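Side-chain contacts in acetyltransferase (Brucella abortus str. 2308 A, PDB 4ZBG), which binds acetyl-coenzyme A and, as a member of the GNAT family, probably transfers its acetyl group to an amine of an acceptor substrate: residues Ala19-Gln24 / Asp62-Gly67; Glu42-Leu47 / Lys51-Ser56; Glu107-Leu112 / Leu153-Asp158. One frame throughout, in Å; residues are numbered along the deposited sequence. Where two conformers were deposited one is given.

Interaction 1: residues Ala19-Gln24 / Asp62-Gly67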
# COMPACT_ATOMS: atom_id res chain seq x y z
N ALA A 19 -6.84 4.76 13.07
CA ALA A 19 -5.93 5.72 12.43
C ALA A 19 -4.64 5.94 13.22
O ALA A 19 -3.55 5.97 12.64
CB ALA A 19 -6.65 7.04 12.17
N ALA A 20 -4.75 6.10 14.53
CA ALA A 20 -3.57 6.38 15.34
C ALA A 20 -2.62 5.20 15.32
O ALA A 20 -1.43 5.36 15.14
CB ALA A 20 -3.96 6.74 16.77
N GLU A 21 -3.16 4.00 15.50
CA GLU A 21 -2.32 2.82 15.52
C GLU A 21 -1.67 2.52 14.17
O GLU A 21 -0.51 2.11 14.10
CB GLU A 21 -3.10 1.62 16.01
CG GLU A 21 -2.20 0.47 16.30
CD GLU A 21 -2.84 -0.57 17.18
OE1 GLU A 21 -3.95 -0.34 17.69
OE2 GLU A 21 -2.21 -1.62 17.37
N ILE A 22 -2.41 2.71 13.09
CA ILE A 22 -1.85 2.55 11.75
C ILE A 22 -0.64 3.48 11.60
O ILE A 22 0.40 3.08 11.08
CB ILE A 22 -2.90 2.84 10.66
CG1 ILE A 22 -3.91 1.68 10.58
CG2 ILE A 22 -2.24 3.10 9.31
CD1 ILE A 22 -5.12 2.00 9.74
N ARG A 23 -0.79 4.72 12.05
CA ARG A 23 0.30 5.67 11.90
C ARG A 23 1.49 5.30 12.78
O ARG A 23 2.64 5.42 12.37
CB ARG A 23 -0.17 7.10 12.17
CG ARG A 23 0.93 8.12 11.98
CD ARG A 23 0.35 9.46 11.66
NE ARG A 23 1.38 10.49 11.57
CZ ARG A 23 1.18 11.71 11.09
NH1 ARG A 23 -0.01 12.05 10.60
NH2 ARG A 23 2.18 12.57 11.08
N GLN A 24 1.22 4.77 13.97
CA GLN A 24 2.28 4.31 14.85
C GLN A 24 3.08 3.17 14.22
O GLN A 24 4.31 3.15 14.26
CB GLN A 24 1.69 3.86 16.18
CG GLN A 24 2.70 3.34 17.18
CD GLN A 24 2.04 2.69 18.40
OE1 GLN A 24 0.83 2.80 18.59
NE2 GLN A 24 2.84 2.00 19.20
N ASP A 62 -4.49 -10.30 18.29
CA ASP A 62 -4.70 -9.94 19.69
C ASP A 62 -5.05 -8.45 19.85
O ASP A 62 -4.64 -7.80 20.81
CB ASP A 62 -3.48 -10.31 20.54
CG ASP A 62 -3.31 -11.81 20.68
OD1 ASP A 62 -4.34 -12.51 20.83
OD2 ASP A 62 -2.16 -12.29 20.64
N GLY A 63 -5.81 -7.93 18.89
CA GLY A 63 -6.26 -6.55 18.94
C GLY A 63 -5.21 -5.51 18.59
O GLY A 63 -5.48 -4.31 18.67
N GLN A 64 -4.02 -5.96 18.19
CA GLN A 64 -2.93 -5.06 17.82
C GLN A 64 -2.73 -5.06 16.31
O GLN A 64 -2.77 -6.11 15.67
CB GLN A 64 -1.63 -5.50 18.50
CG GLN A 64 -0.42 -4.63 18.16
CD GLN A 64 0.86 -5.10 18.83
OE1 GLN A 64 1.63 -4.30 19.37
NE2 GLN A 64 1.09 -6.39 18.80
N VAL A 65 -2.51 -3.88 15.74
CA VAL A 65 -2.16 -3.77 14.32
C VAL A 65 -0.70 -4.19 14.16
O VAL A 65 0.19 -3.57 14.73
CB VAL A 65 -2.39 -2.35 13.77
CG1 VAL A 65 -1.89 -2.27 12.33
CG2 VAL A 65 -3.86 -1.96 13.86
N LEU A 66 -0.46 -5.24 13.38
CA LEU A 66 0.90 -5.69 13.10
C LEU A 66 1.45 -5.12 11.80
O LEU A 66 2.65 -5.08 11.61
CB LEU A 66 0.94 -7.21 13.01
CG LEU A 66 0.50 -8.01 14.22
CD1 LEU A 66 0.74 -9.47 13.94
CD2 LEU A 66 1.24 -7.56 15.48
N GLY A 67 0.56 -4.73 10.90
CA GLY A 67 0.97 -4.27 9.59
C GLY A 67 -0.16 -3.54 8.92
O GLY A 67 -1.32 -3.68 9.31
O HOH W 1 0.42 -1.71 16.82
O HOH W 2 -4.48 -2.09 19.92
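With CG of Glu21 set anti to the backbone N (chi1 -169°) and the chain extended beyond it, the carboxylate is carried straight off the helix to the backbone of Gln64 and Val65. Val65 answers with CG1 anti to its backbone N, which places CG2 beside that N, on the flank that the glutamate stem passes. The two side chains run alongside one another with opposite headings: Glu21 CG lies 3.8 Å from both Val65 CB and Val65 CG2, so the methylene part of the acid is packed against the valine before its oxygens reach any polar partner. The carboxylate carbon, Glu21 CD, lies 3.7 Å from the same methyl, Val65 CG2. The central bond runs from Val65 N to Glu21 OE2 at 2.8 Å with an N-H...O angle of 163°; it is nearly straight at the hydrogen, yet the donor meets the oxygen from above the carboxylate plane, 57° out of it. Alongside, Gln64 CG comes within 3.6 Å of Glu21 OE2. In the fold, this joins the first turns of helix 19-30 to the start of strand 64-76, just after the tight turn at Asp62 and Gly63 that links it to its antiparallel neighbour 55-61. The pairing of those strands includes a classic beta bulge, where Leu66 and Gly67 both face Ala59. Two waters extend the grip of the acid along the strand entrance. One donates to Glu21 OE2 and to Val65 O, so that OE2 accepts from both a backbone amide and a water; the other donates to Glu21 OE1 at 2.9 Å and to Gly63 O at 2.7 Å. Val65 itself is buried and also packs on Val58, while the carboxylate lies toward the surface, beside exposed Gly63 and Gln64.

Interaction 2: residues Glu42-Leu47 / Lys51-Ser56; sequences EIVDAL and KALTLS
A Schellman motif ends helix 40-49, and across this contact it is marked by a single hydrogen bond, from Ala52 N to Leu47 O. Lys51 supplies the positive phi of that motif (58°), which swings the backbone round so that Ala52 N can point back into the last turn. The bond measures 2.9 Å between Ala52 N and Leu47 O with an N-H...O angle of 162°; the donor is tilted 26° from the carbonyl plane. Lys51 N is also near, at 3.2 Å from Leu47 O, but its angle is too poor for a bond.

An apolar seam closes over the same exit. Leu47 CB meets Leu53 CB at 4.0 Å, while further out Leu47 CD2 rests on Ala52 CB at 4.1 Å, so the one leucine touches two successive residues with different parts of its side chain. One turn earlier, Val44 CG1 approaches Leu53 CD2 at 4.3 Å. The backbone turns again at Leu53, the centre of an inverse gamma turn, and then enters strand 55-61. Strand 64-76 provides further cover, with Ser72 against Leu47 and Ala70 against Leu53.

Chemically, no side-chain hydrogen bond or charge pair crosses between the two segments; the exit from the helix is made by one backbone bond and aliphatic packing.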
# COMPACT_ATOMS: atom_id res chain seq x y z
N GLU A 42 2.27 10.60 7.74
CA GLU A 42 1.61 11.82 7.26
C GLU A 42 0.87 11.57 5.96
O GLU A 42 -0.23 12.06 5.75
CB GLU A 42 2.63 12.93 6.98
CG GLU A 42 3.32 13.49 8.20
CD GLU A 42 4.15 14.72 7.88
OE1 GLU A 42 3.83 15.44 6.90
OE2 GLU A 42 5.13 14.97 8.61
N ILE A 43 1.51 10.82 5.06
CA ILE A 43 0.95 10.55 3.75
C ILE A 43 -0.33 9.75 3.86
O ILE A 43 -1.33 10.07 3.23
CB ILE A 43 1.98 9.87 2.83
CG1 ILE A 43 3.10 10.86 2.47
CG2 ILE A 43 1.31 9.31 1.57
CD1 ILE A 43 4.30 10.21 1.84
N VAL A 44 -0.31 8.68 4.65
CA VAL A 44 -1.51 7.89 4.83
C VAL A 44 -2.65 8.77 5.34
O VAL A 44 -3.77 8.71 4.84
CB VAL A 44 -1.26 6.68 5.76
CG1 VAL A 44 -2.57 6.00 6.12
CG2 VAL A 44 -0.31 5.68 5.11
N ASP A 45 -2.36 9.60 6.35
CA ASP A 45 -3.40 10.45 6.92
C ASP A 45 -3.90 11.50 5.93
O ASP A 45 -5.09 11.80 5.90
CB ASP A 45 -2.92 11.10 8.22
CG ASP A 45 -2.85 10.12 9.39
OD1 ASP A 45 -3.11 8.91 9.19
OD2 ASP A 45 -2.50 10.55 10.50
N ALA A 46 -3.01 12.01 5.09
CA ALA A 46 -3.38 12.99 4.07
C ALA A 46 -4.23 12.35 2.97
O ALA A 46 -5.18 12.95 2.50
CB ALA A 46 -2.15 13.66 3.50
N LEU A 47 -3.88 11.13 2.56
CA LEU A 47 -4.72 10.38 1.62
C LEU A 47 -6.12 10.19 2.18
O LEU A 47 -7.11 10.42 1.49
CB LEU A 47 -4.10 9.02 1.29
CG LEU A 47 -2.84 9.01 0.44
CD1 LEU A 47 -2.28 7.61 0.44
CD2 LEU A 47 -3.12 9.48 -0.98
N LYS A 51 -9.90 11.75 0.83
CA LYS A 51 -10.75 10.69 0.27
C LYS A 51 -10.06 9.99 -0.90
O LYS A 51 -10.70 9.57 -1.86
CB LYS A 51 -12.14 11.22 -0.13
CG LYS A 51 -12.91 11.84 1.02
CD LYS A 51 -14.35 12.14 0.62
CE LYS A 51 -15.01 13.06 1.63
NZ LYS A 51 -16.47 13.23 1.37
N ALA A 52 -8.73 9.87 -0.80
CA ALA A 52 -7.92 9.24 -1.83
C ALA A 52 -7.25 7.96 -1.33
O ALA A 52 -6.43 7.37 -2.03
CB ALA A 52 -6.86 10.21 -2.36
N LEU A 53 -7.61 7.54 -0.12
CA LEU A 53 -7.13 6.27 0.42
C LEU A 53 -8.10 5.19 -0.07
O LEU A 53 -9.08 4.86 0.59
CB LEU A 53 -7.04 6.35 1.95
CG LEU A 53 -6.41 5.14 2.65
CD1 LEU A 53 -5.03 4.81 2.09
CD2 LEU A 53 -6.33 5.41 4.14
N THR A 54 -7.84 4.70 -1.28
CA THR A 54 -8.76 3.81 -1.96
C THR A 54 -8.99 2.54 -1.17
O THR A 54 -10.12 2.07 -1.03
CB THR A 54 -8.19 3.43 -3.33
OG1 THR A 54 -7.90 4.63 -4.06
CG2 THR A 54 -9.19 2.59 -4.11
N LEU A 55 -7.90 1.98 -0.66
CA LEU A 55 -7.96 0.76 0.10
C LEU A 55 -6.91 0.81 1.19
O LEU A 55 -5.76 1.20 0.93
CB LEU A 55 -7.73 -0.44 -0.82
CG LEU A 55 -7.83 -1.81 -0.16
CD1 LEU A 55 -9.21 -2.05 0.41
CD2 LEU A 55 -7.47 -2.89 -1.16
N SER A 56 -7.30 0.44 2.40
CA SER A 56 -6.40 0.48 3.54
C SER A 56 -6.69 -0.76 4.36
O SER A 56 -7.80 -0.91 4.89
CB SER A 56 -6.68 1.74 4.36
OG SER A 56 -5.87 1.78 5.52

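Interaction 3: residues Glu107-Leu112 / Leu153-Asp158; sequences EGLAQL and LAFGPD
The methyl ends of Leu109 and Leu153 meet head-on, and Phe155 fills in beside them. Leu109 can be followed outward from the helix. Its CB points toward the segment 153-158 but makes no close approach of its own. CG is anti to the carbonyl carbon and beside the backbone N (chi1 -66°), and the two methyls beyond it make the side-chain contacts. CD1 meets Leu153 CD2 at 3.8 Å, and CD2 lies 4.1 Å from the same methyl, so Leu153 CD2 is straddled by both ends of the fork. CD2 also turns to the aromatic residue, with Phe155 CZ at 4.3 Å. On the other side Leu153 delivers its methyl with CG anti to the backbone N (chi1 170°).

The phenyl ring comes to the helix with its far end first. Its CZ is 4.0 Å from Leu109 O, a van der Waals approach to a main-chain carbonyl, and its CE2 is 4.2 Å from Leu112 CB. Both approaches are oblique to the ring. Leu109 and Leu112 lie three residues apart, hence nearly on one face of the helix, which is why a single ring can reach both. No hydrogen bond crosses the contact. Away from it, on another face of the helix, Gln111 NE2 donates to Glu107 OE2 at 2.8 Å, using the anti lone pair of that oxygen.

In the fold, helix 100-114 thus packs against the end of strand 151-154 and the loop that follows. Leu153 is paired through its backbone with Cys120 of strand 119-122, Phe134 touches both Leu109 and Leu153, and Phe71 packs against Leu109 and Leu112, so the helix packs across the sheet, touching strand 64-76 through Phe71 and the end of edge strand 151-154 through Leu153.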
# COMPACT_ATOMS: atom_id res chain seq x y z
N GLU A 107 -3.62 -9.74 -0.52
CA GLU A 107 -5.01 -9.46 -0.24
C GLU A 107 -5.44 -8.10 -0.82
O GLU A 107 -6.53 -7.98 -1.39
CB GLU A 107 -5.29 -9.57 1.25
CG GLU A 107 -6.74 -9.34 1.61
CD GLU A 107 -7.70 -10.29 0.92
OE1 GLU A 107 -7.33 -11.44 0.57
OE2 GLU A 107 -8.86 -9.87 0.73
N GLY A 108 -4.59 -7.09 -0.69
CA GLY A 108 -4.89 -5.79 -1.27
C GLY A 108 -5.06 -5.84 -2.78
O GLY A 108 -6.00 -5.26 -3.34
N LEU A 109 -4.14 -6.53 -3.45
CA LEU A 109 -4.23 -6.67 -4.90
C LEU A 109 -5.50 -7.41 -5.30
O LEU A 109 -6.16 -7.05 -6.28
CB LEU A 109 -3.01 -7.39 -5.44
CG LEU A 109 -1.70 -6.62 -5.29
CD1 LEU A 109 -0.54 -7.53 -5.68
CD2 LEU A 109 -1.69 -5.34 -6.12
N ALA A 110 -5.86 -8.44 -4.54
CA ALA A 110 -7.06 -9.21 -4.85
C ALA A 110 -8.30 -8.33 -4.72
O ALA A 110 -9.22 -8.40 -5.54
CB ALA A 110 -7.16 -10.44 -3.95
N GLN A 111 -8.31 -7.47 -3.71
CA GLN A 111 -9.45 -6.58 -3.52
C GLN A 111 -9.54 -5.51 -4.61
O GLN A 111 -10.63 -5.20 -5.09
CB GLN A 111 -9.45 -6.00 -2.11
CG GLN A 111 -9.78 -7.06 -1.07
CD GLN A 111 -10.08 -6.49 0.30
OE1 GLN A 111 -10.64 -5.40 0.42
NE2 GLN A 111 -9.72 -7.24 1.33
N LEU A 112 -8.40 -4.98 -5.03
CA LEU A 112 -8.39 -4.05 -6.15
C LEU A 112 -8.91 -4.70 -7.42
O LEU A 112 -9.75 -4.14 -8.11
CB LEU A 112 -6.99 -3.52 -6.44
CG LEU A 112 -6.43 -2.39 -5.57
CD1 LEU A 112 -5.08 -1.99 -6.13
CD2 LEU A 112 -7.38 -1.19 -5.52
N LEU A 153 1.92 -4.08 -12.36
CA LEU A 153 1.11 -5.28 -12.42
C LEU A 153 -0.20 -4.92 -13.11
O LEU A 153 -1.01 -4.16 -12.57
CB LEU A 153 0.83 -5.82 -11.01
CG LEU A 153 -0.21 -6.95 -10.90
CD1 LEU A 153 0.21 -8.17 -11.71
CD2 LEU A 153 -0.43 -7.34 -9.45
N ALA A 154 -0.39 -5.44 -14.32
CA ALA A 154 -1.59 -5.15 -15.09
C ALA A 154 -2.63 -6.22 -14.83
O ALA A 154 -2.31 -7.41 -14.83
CB ALA A 154 -1.27 -5.09 -16.58
N PHE A 155 -3.88 -5.82 -14.60
CA PHE A 155 -4.96 -6.78 -14.40
C PHE A 155 -5.63 -7.16 -15.71
O PHE A 155 -6.31 -8.18 -15.80
CB PHE A 155 -5.96 -6.25 -13.38
CG PHE A 155 -5.38 -6.03 -12.01
CD1 PHE A 155 -4.43 -6.91 -11.50
CD2 PHE A 155 -5.75 -4.94 -11.25
CE1 PHE A 155 -3.88 -6.71 -10.25
CE2 PHE A 155 -5.20 -4.73 -9.99
CZ PHE A 155 -4.27 -5.62 -9.49
N GLY A 156 -5.43 -6.32 -16.72
CA GLY A 156 -5.86 -6.59 -18.08
C GLY A 156 -4.75 -6.21 -19.04
O GLY A 156 -3.64 -6.74 -18.94
N PRO A 157 -5.03 -5.28 -19.96
CA PRO A 157 -4.00 -4.79 -20.88
C PRO A 157 -2.84 -4.14 -20.15
O PRO A 157 -3.00 -3.68 -19.01
CB PRO A 157 -4.74 -3.75 -21.72
CG PRO A 157 -6.17 -4.14 -21.64
CD PRO A 157 -6.35 -4.71 -20.26
N ASP A 158 -1.67 -4.09 -20.79
CA ASP A 158 -0.49 -3.51 -20.17
C ASP A 158 -0.70 -2.04 -19.87
O ASP A 158 -1.57 -1.39 -20.45
CB ASP A 158 0.75 -3.71 -21.05
CG ASP A 158 1.24 -5.14 -21.04
OD1 ASP A 158 1.61 -5.63 -19.95
OD2 ASP A 158 1.27 -5.77 -22.12

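Overall arrangement
All three contacts lead to the same mixed sheet, at different places and with different chemistry. Interaction 2 is the buried one, mainly aliphatic and closed by a backbone cap; interactions 1 and 3 are only partly buried. Interaction 1, farther out, relies on a carboxylate, an amide and waters, whereas interaction 3 is carried by apolar side chains, with no hydrogen bond across it. Interactions 1 and 2 use strands 64-76 and 55-61, neighbours in the sheet, and their helices are tied by the Arg23-Asp45 salt bridge (NH1 to OD2, 2.9 Å). Interaction 2 also touches interaction 3, where Leu55 packs on Gly108 and Gln111. Interactions 1 and 3 lie on opposite sides of the chain's centre, their centres about 25 Å apart.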